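Local coordinates for protein dnab-like replicative helicase (Bacillus phage SPP1, PDB 3BH0) that serves as the C-terminal ATPase domain of a DnaB-family replicative helicase, which probably hydrolyses ATP to unwind duplex DNA in the 5'-3' direction, at residues 65-71 and 217-223; 116-122 and 141-146; 262-266 and 278-282. All blocks are in the same frame, centred on the assembly; numbering follows the deposited sequence.

Overall arrangement
All three contacts lie in the DnaB-like helicase ATPase domain, built round a mixed sheet. Contact 1 (65-71 with 217-223) joins the approach to strand 70-74 to the end of helix 202-220. Contact 2 (116-122 with 141-146), whose segments fall between those of contact 1 in sequence, packs helices 108-119 and 139-150. Contact 3 (262-266 with 278-282) follows later and pairs two antiparallel strands. Contacts 1 and 3, centres about 25 Å apart, meet at neighbouring strands 70-74 and 259-265, the former leading into the probable P-loop. Contact 2, about 31 Å from contact 1 and 26 Å from contact 3 between centres, is helix packing away from those strands.

Contact 1 of 3, residues 65-71 and 217-223; sequences YKRRNFV and ARELDVV
Val223 packs against the turn of residues 66-69 and the Tyr65 that precedes it: its CG1 reaches Tyr65 CB at 3.7 Å, and its CG2 meets Lys66 O at 3.4 Å. CG1 stands anti to the backbone N (chi1 -175°), which spreads the two methyls between these partners, and Val71 CG1 adds a looser apolar contact. On this buried side the type I turn is braced from within, Asn69 OD1 accepting Lys66 N at 2.6 Å. Ala217, in the last turn of helix 202-220, presses its CB on Arg68 O at 3.5 Å; a Schellman motif with Asp221 as C-prime residue closes the helix. Val224 and Ala226 of strand 223-228 bond to the backbone of Asn69 and Val71. The outer side is looser. Arg68 CD touches Arg218 CD at 3.7 Å, their guanidinium planes 71° apart, and Arg68 forms a salt bridge with Asp258. Arg67 CB rests 3.3 Å from Asp221 OD1, but Arg67 NH1 stays 4.1 Å from Asp221 OD2. No hydrogen bond links the segments: van der Waals packing carries the contact, Arg67 and Asp221 probably attract only over a distance, and Asp258 probably offsets the charge of Arg68 beside Arg218.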
ATOM      1  N   TYR A  65      -0.585   6.101  -9.178  1.00 45.44           N
ATOM      2  CA  TYR A  65       0.336   6.734  -8.247  1.00 44.85           C
ATOM      3  C   TYR A  65       1.457   7.378  -9.022  1.00 44.79           C
ATOM      4  O   TYR A  65       1.974   6.804  -9.957  1.00 44.16           O
ATOM      5  CB  TYR A  65       0.897   5.731  -7.228  1.00 44.60           C
ATOM      6  CG  TYR A  65      -0.150   5.085  -6.345  1.00 43.67           C
ATOM      7  CD1 TYR A  65      -1.102   5.859  -5.662  1.00 41.89           C
ATOM      8  CD2 TYR A  65      -0.192   3.699  -6.197  1.00 42.66           C
ATOM      9  CE1 TYR A  65      -2.062   5.269  -4.860  1.00 41.53           C
ATOM     10  CE2 TYR A  65      -1.154   3.096  -5.393  1.00 43.03           C
ATOM     11  CZ  TYR A  65      -2.084   3.882  -4.724  1.00 42.98           C
ATOM     12  OH  TYR A  65      -3.031   3.266  -3.924  1.00 44.12           O
ATOM     13  N   LYS A  66       1.819   8.587  -8.621  1.00 45.73           N
ATOM     14  CA  LYS A  66       2.844   9.354  -9.322  1.00 46.92           C
ATOM     15  C   LYS A  66       4.186   9.168  -8.638  1.00 47.22           C
ATOM     16  O   LYS A  66       4.263   9.108  -7.412  1.00 47.17           O
ATOM     17  CB  LYS A  66       2.503  10.859  -9.351  1.00 47.00           C
ATOM     18  CG  LYS A  66       1.058  11.221  -9.745  1.00 48.59           C
ATOM     19  CD  LYS A  66       0.647  10.690 -11.126  1.00 49.74           C
ATOM     20  CE  LYS A  66      -0.802  11.063 -11.420  1.00 50.58           C
ATOM     21  NZ  LYS A  66      -1.478   9.954 -12.147  1.00 52.02           N
ATOM     22  N   ARG A  67       5.231   9.107  -9.452  1.00 47.57           N
ATOM     23  CA  ARG A  67       6.614   9.110  -8.999  1.00 48.06           C
ATOM     24  C   ARG A  67       6.935   9.976  -7.757  1.00 47.41           C
ATOM     25  O   ARG A  67       7.914   9.728  -7.072  1.00 48.40           O
ATOM     26  CB  ARG A  67       7.519   9.514 -10.165  1.00 48.84           C
ATOM     27  CG  ARG A  67       7.381   8.640 -11.410  1.00 51.49           C
ATOM     28  CD  ARG A  67       8.639   7.796 -11.654  1.00 57.57           C
ATOM     29  NE  ARG A  67       8.737   7.341 -13.046  1.00 61.31           N
ATOM     30  CZ  ARG A  67       9.837   6.829 -13.611  1.00 63.50           C
ATOM     31  NH1 ARG A  67      10.968   6.705 -12.913  1.00 63.83           N
ATOM     32  NH2 ARG A  67       9.803   6.438 -14.887  1.00 64.32           N
ATOM     33  N   ARG A  68       6.135  10.969  -7.423  1.00 46.40           N
ATOM     34  CA  ARG A  68       6.458  11.733  -6.208  1.00 45.45           C
ATOM     35  C   ARG A  68       5.588  11.413  -4.965  1.00 43.45           C
ATOM     36  O   ARG A  68       5.879  11.874  -3.850  1.00 42.93           O
ATOM     37  CB  ARG A  68       6.446  13.240  -6.535  1.00 46.67           C
ATOM     38  CG  ARG A  68       5.084  13.931  -6.490  1.00 49.24           C
ATOM     39  CD  ARG A  68       4.970  14.871  -5.278  1.00 53.69           C
ATOM     40  NE  ARG A  68       3.600  15.366  -5.130  1.00 57.43           N
ATOM     41  CZ  ARG A  68       3.177  16.214  -4.194  1.00 60.00           C
ATOM     42  NH1 ARG A  68       3.994  16.696  -3.268  1.00 60.76           N
ATOM     43  NH2 ARG A  68       1.907  16.587  -4.184  1.00 62.12           N
ATOM     44  N   ASN A  69       4.538  10.616  -5.170  1.00 41.06           N
ATOM     45  CA  ASN A  69       3.487  10.440  -4.161  1.00 38.78           C
ATOM     46  C   ASN A  69       3.929   9.749  -2.876  1.00 37.15           C
ATOM     47  O   ASN A  69       4.709   8.802  -2.885  1.00 36.60           O
ATOM     48  CB  ASN A  69       2.268   9.700  -4.732  1.00 38.55           C
ATOM     49  CG  ASN A  69       1.569  10.459  -5.846  1.00 38.53           C
ATOM     50  OD1 ASN A  69       0.767   9.875  -6.575  1.00 38.81           O
ATOM     51  ND2 ASN A  69       1.857  11.760  -5.986  1.00 36.72           N
ATOM     52  N   PHE A  70       3.408  10.255  -1.776  1.00 35.17           N
ATOM     53  CA  PHE A  70       3.526   9.604  -0.496  1.00 33.69           C
ATOM     54  C   PHE A  70       2.099   9.221  -0.119  1.00 33.39           C
ATOM     55  O   PHE A  70       1.271  10.085   0.195  1.00 33.15           O
ATOM     56  CB  PHE A  70       4.160  10.555   0.516  1.00 32.87           C
ATOM     57  CG  PHE A  70       4.247  10.010   1.899  1.00 31.49           C
ATOM     58  CD1 PHE A  70       4.475   8.658   2.123  1.00 30.06           C
ATOM     59  CD2 PHE A  70       4.122  10.858   2.987  1.00 31.42           C
ATOM     60  CE1 PHE A  70       4.555   8.157   3.406  1.00 29.62           C
ATOM     61  CE2 PHE A  70       4.197  10.362   4.284  1.00 31.43           C
ATOM     62  CZ  PHE A  70       4.419   9.009   4.489  1.00 30.18           C
ATOM     63  N   VAL A  71       1.800   7.929  -0.213  1.00 32.82           N
ATOM     64  CA  VAL A  71       0.463   7.444   0.085  1.00 32.39           C
ATOM     65  C   VAL A  71       0.403   6.611   1.352  1.00 32.09           C
ATOM     66  O   VAL A  71       1.285   5.811   1.657  1.00 31.96           O
ATOM     67  CB  VAL A  71      -0.279   6.816  -1.157  1.00 32.40           C
ATOM     68  CG1 VAL A  71       0.641   6.645  -2.320  1.00 32.90           C
ATOM     69  CG2 VAL A  71      -0.986   5.520  -0.829  1.00 32.19           C
ATOM     70  N   ALA A 217      10.439   9.967  -1.094  1.00 37.84           N
ATOM     71  CA  ALA A 217       9.566   9.804  -2.257  1.00 38.07           C
ATOM     72  C   ALA A 217       9.975  10.790  -3.348  1.00 38.59           C
ATOM     73  O   ALA A 217      10.169  10.412  -4.505  1.00 38.52           O
ATOM     74  CB  ALA A 217       8.102  10.016  -1.857  1.00 37.63           C
ATOM     75  N   ARG A 218      10.108  12.055  -2.946  1.00 39.40           N
ATOM     76  CA  ARG A 218      10.480  13.159  -3.834  1.00 40.13           C
ATOM     77  C   ARG A 218      11.926  13.065  -4.352  1.00 40.21           C
ATOM     78  O   ARG A 218      12.150  13.092  -5.562  1.00 40.34           O
ATOM     79  CB  ARG A 218      10.250  14.502  -3.118  1.00 39.71           C
ATOM     80  CG  ARG A 218       8.782  14.882  -2.967  1.00 40.53           C
ATOM     81  CD  ARG A 218       8.312  15.845  -4.061  1.00 41.56           C
ATOM     82  NE  ARG A 218       8.799  17.190  -3.769  1.00 43.14           N
ATOM     83  CZ  ARG A 218       9.515  17.949  -4.595  1.00 42.08           C
ATOM     84  NH1 ARG A 218       9.804  17.552  -5.829  1.00 41.81           N
ATOM     85  NH2 ARG A 218       9.901  19.138  -4.176  1.00 42.91           N
ATOM     86  N   GLU A 219      12.884  12.946  -3.432  1.00 40.49           N
ATOM     87  CA  GLU A 219      14.324  13.033  -3.740  1.00 40.81           C
ATOM     88  C   GLU A 219      14.810  11.846  -4.558  1.00 40.28           C
ATOM     89  O   GLU A 219      15.635  12.011  -5.452  1.00 40.55           O
ATOM     90  CB  GLU A 219      15.159  13.199  -2.456  1.00 40.67           C
ATOM     91  CG  GLU A 219      16.521  13.858  -2.650  1.00 44.51           C
ATOM     92  CD  GLU A 219      16.884  14.855  -1.523  1.00 50.11           C
ATOM     93  OE1 GLU A 219      16.903  14.454  -0.332  1.00 50.64           O
ATOM     94  OE2 GLU A 219      17.163  16.048  -1.839  1.00 51.92           O
ATOM     95  N   LEU A 220      14.292  10.655  -4.265  1.00 39.73           N
ATOM     96  CA  LEU A 220      14.623   9.463  -5.063  1.00 39.00           C
ATOM     97  C   LEU A 220      13.657   9.217  -6.219  1.00 38.52           C
ATOM     98  O   LEU A 220      13.908   8.371  -7.068  1.00 38.27           O
ATOM     99  CB  LEU A 220      14.758   8.208  -4.183  1.00 38.76           C
ATOM    100  CG  LEU A 220      15.705   8.298  -2.985  1.00 38.35           C
ATOM    101  CD1 LEU A 220      15.749   6.955  -2.239  1.00 37.18           C
ATOM    102  CD2 LEU A 220      17.113   8.759  -3.429  1.00 38.46           C
ATOM    103  N   ASP A 221      12.555   9.961  -6.256  1.00 38.49           N
ATOM    104  CA  ASP A 221      11.588   9.858  -7.358  1.00 38.62           C
ATOM    105  C   ASP A 221      10.852   8.505  -7.347  1.00 38.25           C
ATOM    106  O   ASP A 221      10.713   7.835  -8.379  1.00 38.36           O
ATOM    107  CB  ASP A 221      12.274  10.134  -8.723  1.00 38.84           C
ATOM    108  CG  ASP A 221      11.295  10.578  -9.806  1.00 39.92           C
ATOM    109  OD1 ASP A 221      10.242  11.188  -9.487  1.00 39.91           O
ATOM    110  OD2 ASP A 221      11.593  10.314 -10.994  1.00 42.53           O
ATOM    111  N   VAL A 222      10.357   8.123  -6.171  1.00 37.60           N
ATOM    112  CA  VAL A 222       9.600   6.873  -6.017  1.00 36.68           C
ATOM    113  C   VAL A 222       8.210   7.094  -5.416  1.00 35.77           C
ATOM    114  O   VAL A 222       7.947   8.132  -4.809  1.00 35.29           O
ATOM    115  CB  VAL A 222      10.376   5.816  -5.163  1.00 36.98           C
ATOM    116  CG1 VAL A 222      11.644   5.347  -5.904  1.00 37.24           C
ATOM    117  CG2 VAL A 222      10.702   6.341  -3.743  1.00 35.48           C
ATOM    118  N   VAL A 223       7.324   6.115  -5.602  1.00 34.86           N
ATOM    119  CA  VAL A 223       6.085   6.055  -4.826  1.00 33.59           C
ATOM    120  C   VAL A 223       6.381   5.424  -3.464  1.00 32.63           C
ATOM    121  O   VAL A 223       6.926   4.334  -3.394  1.00 32.95           O
ATOM    122  CB  VAL A 223       4.976   5.251  -5.538  1.00 33.81           C
ATOM    123  CG1 VAL A 223       3.656   5.335  -4.735  1.00 33.33           C
ATOM    124  CG2 VAL A 223       4.774   5.766  -6.968  1.00 33.70           C
TER

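Contact 2 of 3, residues 116-122 and 141-146; sequences IVTAGSI and KLSMAI
Lys141 stretches along the chain that leaves helix 108-119, touching it from CB to NZ. Its CB sits between Gly120 O and Ile122 CG1, the latter 4.1 Å away, with the Lys141 and Ile122 side chains running antiparallel. CG and CD then pass the carbonyl of Gly120, CD coming within 3.3 Å of Gly120 O, and CE continues past the same oxygen at 3.7 Å. With chi2 to chi4 all near 180° the chain is straight, and NZ travels on to give a hydrogen bond to Ser121 O at 3.2 Å, the nitrogen standing above the carbonyl plane. Gly120 and Ser121 lie where a Schellman motif ends helix 108-119, with Ser121 at positive phi and Ile122 N bonded to Val117 O. Here one helix end of the ATPase domain is laid on helix 139-150, which leads to the sheet's outermost strand 154-157. Gly120, with no side chain, lets Ala145 CB settle 3.8 Å from Gly120 N, while Met144, bent at chi2 and chi3, brings CE over Gly120 CA at 3.9 Å. Farther along, Ile116 CG2 packs on Ala145 CB, and Ile116 CD1 meets Ile146 CG1 at 4.0 Å. At the other end Ile122 CD1 lies against Leu142 CB at 4.0 Å.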
ATOM      1  N   ILE A 116       1.114 -16.310  -2.405  1.00 43.56           N
ATOM      2  CA  ILE A 116       0.696 -17.594  -2.981  1.00 44.44           C
ATOM      3  C   ILE A 116      -0.805 -17.856  -2.796  1.00 44.97           C
ATOM      4  O   ILE A 116      -1.528 -18.060  -3.766  1.00 45.34           O
ATOM      5  CB  ILE A 116       1.515 -18.766  -2.388  1.00 44.40           C
ATOM      6  CG1 ILE A 116       2.952 -18.744  -2.922  1.00 43.73           C
ATOM      7  CG2 ILE A 116       0.851 -20.116  -2.705  1.00 45.53           C
ATOM      8  CD1 ILE A 116       3.954 -19.431  -2.019  1.00 43.22           C
ATOM      9  N   VAL A 117      -1.264 -17.839  -1.552  1.00 45.74           N
ATOM     10  CA  VAL A 117      -2.674 -18.019  -1.237  1.00 46.43           C
ATOM     11  C   VAL A 117      -3.578 -17.142  -2.108  1.00 47.63           C
ATOM     12  O   VAL A 117      -4.560 -17.631  -2.665  1.00 47.22           O
ATOM     13  CB  VAL A 117      -2.939 -17.776   0.272  1.00 46.12           C
ATOM     14  CG1 VAL A 117      -4.418 -17.548   0.557  1.00 45.75           C
ATOM     15  CG2 VAL A 117      -2.398 -18.940   1.097  1.00 45.64           C
ATOM     16  N   THR A 118      -3.238 -15.858  -2.237  1.00 49.16           N
ATOM     17  CA  THR A 118      -4.044 -14.930  -3.040  1.00 50.87           C
ATOM     18  C   THR A 118      -3.980 -15.211  -4.550  1.00 52.29           C
ATOM     19  O   THR A 118      -5.017 -15.208  -5.234  1.00 52.78           O
ATOM     20  CB  THR A 118      -3.693 -13.443  -2.767  1.00 50.76           C
ATOM     21  OG1 THR A 118      -3.566 -13.223  -1.355  1.00 50.48           O
ATOM     22  CG2 THR A 118      -4.780 -12.535  -3.325  1.00 49.70           C
ATOM     23  N   ALA A 119      -2.775 -15.451  -5.063  1.00 53.72           N
ATOM     24  CA  ALA A 119      -2.573 -15.644  -6.502  1.00 55.28           C
ATOM     25  C   ALA A 119      -3.277 -16.904  -7.016  1.00 56.45           C
ATOM     26  O   ALA A 119      -4.026 -16.849  -7.995  1.00 56.64           O
ATOM     27  CB  ALA A 119      -1.082 -15.680  -6.842  1.00 55.02           C
ATOM     28  N   GLY A 120      -3.052 -18.028  -6.338  1.00 57.62           N
ATOM     29  CA  GLY A 120      -3.561 -19.314  -6.794  1.00 58.98           C
ATOM     30  C   GLY A 120      -4.952 -19.703  -6.331  1.00 59.83           C
ATOM     31  O   GLY A 120      -5.400 -20.813  -6.624  1.00 60.35           O
ATOM     32  N   SER A 121      -5.647 -18.804  -5.634  1.00 60.43           N
ATOM     33  CA  SER A 121      -6.912 -19.139  -4.968  1.00 61.32           C
ATOM     34  C   SER A 121      -6.827 -20.462  -4.191  1.00 61.85           C
ATOM     35  O   SER A 121      -7.642 -21.376  -4.382  1.00 62.08           O
ATOM     36  CB  SER A 121      -8.092 -19.151  -5.952  1.00 61.60           C
ATOM     37  OG  SER A 121      -8.823 -17.937  -5.899  1.00 62.46           O
ATOM     38  N   ILE A 122      -5.824 -20.560  -3.323  1.00 62.18           N
ATOM     39  CA  ILE A 122      -5.697 -21.691  -2.421  1.00 62.53           C
ATOM     40  C   ILE A 122      -6.170 -21.262  -1.026  1.00 63.11           C
ATOM     41  O   ILE A 122      -6.134 -20.078  -0.693  1.00 63.41           O
ATOM     42  CB  ILE A 122      -4.252 -22.227  -2.378  1.00 62.43           C
ATOM     43  CG1 ILE A 122      -3.665 -22.291  -3.796  1.00 62.23           C
ATOM     44  CG2 ILE A 122      -4.215 -23.597  -1.702  1.00 62.38           C
ATOM     45  CD1 ILE A 122      -2.229 -22.782  -3.869  1.00 62.29           C
ATOM     46  N   LYS A 141      -2.328 -25.349  -9.040  1.00 74.40           N
ATOM     47  CA  LYS A 141      -2.469 -23.994  -8.503  1.00 74.15           C
ATOM     48  C   LYS A 141      -1.182 -23.510  -7.819  1.00 73.91           C
ATOM     49  O   LYS A 141      -0.674 -22.439  -8.147  1.00 73.88           O
ATOM     50  CB  LYS A 141      -3.636 -23.929  -7.508  1.00 74.05           C
ATOM     51  CG  LYS A 141      -5.012 -23.904  -8.131  1.00 73.48           C
ATOM     52  CD  LYS A 141      -6.060 -24.060  -7.052  1.00 73.05           C
ATOM     53  CE  LYS A 141      -7.441 -23.751  -7.586  1.00 73.36           C
ATOM     54  NZ  LYS A 141      -8.419 -23.607  -6.467  1.00 73.57           N
ATOM     55  N   LEU A 142      -0.664 -24.307  -6.883  1.00 73.56           N
ATOM     56  CA  LEU A 142       0.525 -23.947  -6.107  1.00 73.37           C
ATOM     57  C   LEU A 142       1.744 -23.663  -6.975  1.00 73.38           C
ATOM     58  O   LEU A 142       2.503 -22.733  -6.694  1.00 73.57           O
ATOM     59  CB  LEU A 142       0.851 -25.025  -5.062  1.00 73.36           C
ATOM     60  CG  LEU A 142       2.195 -24.918  -4.319  1.00 73.34           C
ATOM     61  CD1 LEU A 142       2.006 -25.086  -2.833  1.00 73.42           C
ATOM     62  CD2 LEU A 142       3.237 -25.910  -4.844  1.00 73.27           C
ATOM     63  N   SER A 143       1.931 -24.476  -8.016  1.00 73.25           N
ATOM     64  CA  SER A 143       3.050 -24.325  -8.946  1.00 72.79           C
ATOM     65  C   SER A 143       2.804 -23.161  -9.910  1.00 72.47           C
ATOM     66  O   SER A 143       3.746 -22.479 -10.317  1.00 72.17           O
ATOM     67  CB  SER A 143       3.281 -25.628  -9.711  1.00 72.85           C
ATOM     68  OG  SER A 143       4.368 -25.501 -10.609  1.00 73.30           O
ATOM     69  N   MET A 144       1.535 -22.950 -10.269  1.00 72.29           N
ATOM     70  CA  MET A 144       1.106 -21.762 -11.020  1.00 72.19           C
ATOM     71  C   MET A 144       1.385 -20.508 -10.188  1.00 71.60           C
ATOM     72  O   MET A 144       1.999 -19.561 -10.677  1.00 71.60           O
ATOM     73  CB  MET A 144      -0.386 -21.866 -11.394  1.00 72.45           C
ATOM     74  CG  MET A 144      -0.977 -20.677 -12.178  1.00 73.51           C
ATOM     75  SD  MET A 144      -1.872 -19.444 -11.180  1.00 75.48           S
ATOM     76  CE  MET A 144      -3.279 -20.392 -10.580  1.00 74.73           C
ATOM     77  N   ALA A 145       0.944 -20.540  -8.928  1.00 70.93           N
ATOM     78  CA  ALA A 145       1.151 -19.459  -7.960  1.00 70.11           C
ATOM     79  C   ALA A 145       2.624 -19.198  -7.655  1.00 69.53           C
ATOM     80  O   ALA A 145       3.043 -18.047  -7.618  1.00 69.66           O
ATOM     81  CB  ALA A 145       0.375 -19.734  -6.667  1.00 70.12           C
ATOM     82  N   ILE A 146       3.407 -20.250  -7.438  1.00 68.63           N
ATOM     83  CA  ILE A 146       4.842 -20.073  -7.195  1.00 68.13           C
ATOM     84  C   ILE A 146       5.562 -19.550  -8.438  1.00 67.75           C
ATOM     85  O   ILE A 146       6.586 -18.868  -8.338  1.00 67.76           O
ATOM     86  CB  ILE A 146       5.510 -21.356  -6.648  1.00 68.20           C
ATOM     87  CG1 ILE A 146       5.096 -21.556  -5.187  1.00 67.93           C
ATOM     88  CG2 ILE A 146       7.046 -21.293  -6.788  1.00 68.04           C
ATOM     89  CD1 ILE A 146       5.495 -22.883  -4.592  1.00 68.75           C
TER

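Contact 3 of 3, residues 262-266 and 278-282; sequences FLYRD and IVEVI
Strand 262-265 runs antiparallel to strand 278-282, their axes 4.7 Å apart at closest approach and their directions at 155°. Phe262 and Ile282 form a hydrogen-bonded pair, N to O 2.7 Å both ways, and Tyr264 and Glu280 form a second, in which Tyr264 N lies in the plane of the Glu280 carbonyl. Between them Leu263 and Val281 make a non-hydrogen-bonded pair: the two side chains lie side by side, CD1 of Leu263 3.8 Å from CG2 of Val281, while Leu263 CG touches Val279 CG1 at 4.1 Å. On this same face Arg265 lays its CG 3.9 Å from Val279 CG2, then bends at chi3 toward Ser78, whose carbonyl takes NH1, and toward Asp267, which forms a salt bridge with NE. Leu263 and Val281 also touch Phe84 of helix 81-93, whose start carries the last residues of the probable P-loop. The pairing is a beta hairpin with a long connection that carries helix 266-269; at its first strand the sheet passes from parallel to antiparallel, since 259-265 lies parallel to 70-74 on its other side. On the face that carries Phe262, Tyr264, Glu280 and Ile282, Glu280 CG comes to the ring edge, 4.0 Å from Tyr264 CD2. That CG sits between its backbone N and carbonyl carbon (chi1 59°), which raises the chain alongside the ring. Ile282 CD1 closes on Tyr264 CB at 4.1 Å.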
ATOM      1  N   PHE A 262      -8.215   5.230   3.832  1.00 33.12           N
ATOM      2  CA  PHE A 262      -8.713   4.472   4.967  1.00 33.19           C
ATOM      3  C   PHE A 262      -9.462   3.241   4.473  1.00 33.14           C
ATOM      4  O   PHE A 262     -10.086   3.267   3.411  1.00 32.80           O
ATOM      5  CB  PHE A 262      -9.672   5.316   5.808  1.00 33.24           C
ATOM      6  CG  PHE A 262      -9.030   6.480   6.517  1.00 32.46           C
ATOM      7  CD1 PHE A 262      -7.827   6.340   7.185  1.00 33.17           C
ATOM      8  CD2 PHE A 262      -9.675   7.708   6.562  1.00 33.25           C
ATOM      9  CE1 PHE A 262      -7.253   7.426   7.864  1.00 32.92           C
ATOM     10  CE2 PHE A 262      -9.124   8.796   7.248  1.00 33.00           C
ATOM     11  CZ  PHE A 262      -7.908   8.654   7.894  1.00 33.12           C
ATOM     12  N   LEU A 263      -9.375   2.165   5.244  1.00 33.33           N
ATOM     13  CA  LEU A 263     -10.172   0.970   5.019  1.00 34.11           C
ATOM     14  C   LEU A 263     -11.180   0.807   6.147  1.00 34.91           C
ATOM     15  O   LEU A 263     -10.870   1.008   7.318  1.00 34.91           O
ATOM     16  CB  LEU A 263      -9.290  -0.275   4.921  1.00 33.84           C
ATOM     17  CG  LEU A 263      -8.600  -0.699   3.613  1.00 35.02           C
ATOM     18  CD1 LEU A 263      -8.496   0.375   2.536  1.00 35.00           C
ATOM     19  CD2 LEU A 263      -7.228  -1.195   3.948  1.00 36.52           C
ATOM     20  N   TYR A 264     -12.399   0.452   5.778  1.00 36.03           N
ATOM     21  CA  TYR A 264     -13.454   0.193   6.729  1.00 36.89           C
ATOM     22  C   TYR A 264     -14.234  -0.991   6.220  1.00 37.83           C
ATOM     23  O   TYR A 264     -14.642  -1.022   5.060  1.00 37.27           O
ATOM     24  CB  TYR A 264     -14.346   1.422   6.839  1.00 37.05           C
ATOM     25  CG  TYR A 264     -15.551   1.262   7.724  1.00 36.91           C
ATOM     26  CD1 TYR A 264     -15.431   1.326   9.109  1.00 38.17           C
ATOM     27  CD2 TYR A 264     -16.814   1.074   7.178  1.00 36.68           C
ATOM     28  CE1 TYR A 264     -16.542   1.197   9.925  1.00 38.52           C
ATOM     29  CE2 TYR A 264     -17.928   0.938   7.980  1.00 36.66           C
ATOM     30  CZ  TYR A 264     -17.792   0.999   9.349  1.00 38.00           C
ATOM     31  OH  TYR A 264     -18.897   0.870  10.153  1.00 38.08           O
ATOM     32  N   ARG A 265     -14.420  -1.973   7.093  1.00 39.63           N
ATOM     33  CA  ARG A 265     -15.172  -3.176   6.761  1.00 41.41           C
ATOM     34  C   ARG A 265     -16.392  -3.230   7.689  1.00 42.48           C
ATOM     35  O   ARG A 265     -16.278  -3.627   8.845  1.00 42.85           O
ATOM     36  CB  ARG A 265     -14.253  -4.379   6.927  1.00 41.58           C
ATOM     37  CG  ARG A 265     -14.782  -5.675   6.377  1.00 42.82           C
ATOM     38  CD  ARG A 265     -13.780  -6.787   6.621  1.00 45.13           C
ATOM     39  NE  ARG A 265     -14.449  -7.941   7.206  1.00 49.18           N
ATOM     40  CZ  ARG A 265     -14.237  -8.408   8.435  1.00 50.16           C
ATOM     41  NH1 ARG A 265     -13.336  -7.846   9.231  1.00 50.26           N
ATOM     42  NH2 ARG A 265     -14.929  -9.454   8.864  1.00 52.28           N
ATOM     43  N   ASP A 266     -17.548  -2.790   7.191  1.00 43.90           N
ATOM     44  CA  ASP A 266     -18.739  -2.572   8.038  1.00 45.36           C
ATOM     45  C   ASP A 266     -19.163  -3.795   8.854  1.00 45.64           C
ATOM     46  O   ASP A 266     -19.639  -3.649   9.987  1.00 45.87           O
ATOM     47  CB  ASP A 266     -19.936  -2.029   7.223  1.00 45.71           C
ATOM     48  CG  ASP A 266     -21.077  -1.502   8.113  1.00 47.87           C
ATOM     49  OD1 ASP A 266     -21.323  -0.278   8.154  1.00 51.59           O
ATOM     50  OD2 ASP A 266     -21.743  -2.296   8.791  1.00 51.42           O
ATOM     51  N   ILE A 278     -18.033  -6.300   2.197  1.00 45.14           N
ATOM     52  CA  ILE A 278     -17.573  -5.092   1.503  1.00 43.83           C
ATOM     53  C   ILE A 278     -16.504  -4.365   2.333  1.00 42.83           C
ATOM     54  O   ILE A 278     -16.701  -4.077   3.509  1.00 42.59           O
ATOM     55  CB  ILE A 278     -18.739  -4.121   1.163  1.00 43.83           C
ATOM     56  CG1 ILE A 278     -19.727  -4.751   0.158  1.00 43.83           C
ATOM     57  CG2 ILE A 278     -18.204  -2.781   0.667  1.00 43.70           C
ATOM     58  CD1 ILE A 278     -19.215  -4.874  -1.281  1.00 43.16           C
ATOM     59  N   VAL A 279     -15.362  -4.113   1.704  1.00 41.49           N
ATOM     60  CA  VAL A 279     -14.369  -3.227   2.251  1.00 40.19           C
ATOM     61  C   VAL A 279     -14.464  -1.936   1.461  1.00 39.72           C
ATOM     62  O   VAL A 279     -14.279  -1.934   0.241  1.00 39.38           O
ATOM     63  CB  VAL A 279     -12.947  -3.821   2.147  1.00 39.84           C
ATOM     64  CG1 VAL A 279     -11.882  -2.752   2.419  1.00 39.00           C
ATOM     65  CG2 VAL A 279     -12.788  -4.959   3.134  1.00 40.37           C
ATOM     66  N   GLU A 280     -14.750  -0.838   2.146  1.00 38.98           N
ATOM     67  CA  GLU A 280     -14.678   0.451   1.484  1.00 39.06           C
ATOM     68  C   GLU A 280     -13.329   1.159   1.687  1.00 38.15           C
ATOM     69  O   GLU A 280     -12.803   1.271   2.809  1.00 37.58           O
ATOM     70  CB  GLU A 280     -15.880   1.339   1.812  1.00 39.09           C
ATOM     71  CG  GLU A 280     -16.109   1.676   3.262  1.00 40.32           C
ATOM     72  CD  GLU A 280     -17.341   2.570   3.454  1.00 41.23           C
ATOM     73  OE1 GLU A 280     -18.472   2.131   3.152  1.00 41.62           O
ATOM     74  OE2 GLU A 280     -17.179   3.728   3.910  1.00 45.73           O
ATOM     75  N   VAL A 281     -12.763   1.589   0.564  1.00 36.99           N
ATOM     76  CA  VAL A 281     -11.564   2.387   0.547  1.00 36.01           C
ATOM     77  C   VAL A 281     -11.990   3.847   0.577  1.00 35.67           C
ATOM     78  O   VAL A 281     -12.491   4.385  -0.412  1.00 35.62           O
ATOM     79  CB  VAL A 281     -10.709   2.076  -0.690  1.00 35.91           C
ATOM     80  CG1 VAL A 281      -9.442   2.895  -0.683  1.00 36.34           C
ATOM     81  CG2 VAL A 281     -10.368   0.597  -0.739  1.00 35.63           C
ATOM     82  N   ILE A 282     -11.815   4.481   1.729  1.00 34.94           N
ATOM     83  CA  ILE A 282     -12.161   5.885   1.870  1.00 34.74           C
ATOM     84  C   ILE A 282     -10.927   6.746   1.624  1.00 35.15           C
ATOM     85  O   ILE A 282     -10.007   6.745   2.439  1.00 35.29           O
ATOM     86  CB  ILE A 282     -12.733   6.204   3.278  1.00 34.36           C
ATOM     87  CG1 ILE A 282     -13.764   5.154   3.688  1.00 34.16           C
ATOM     88  CG2 ILE A 282     -13.290   7.626   3.326  1.00 32.83           C
ATOM     89  CD1 ILE A 282     -14.173   5.217   5.170  1.00 34.61           C
TER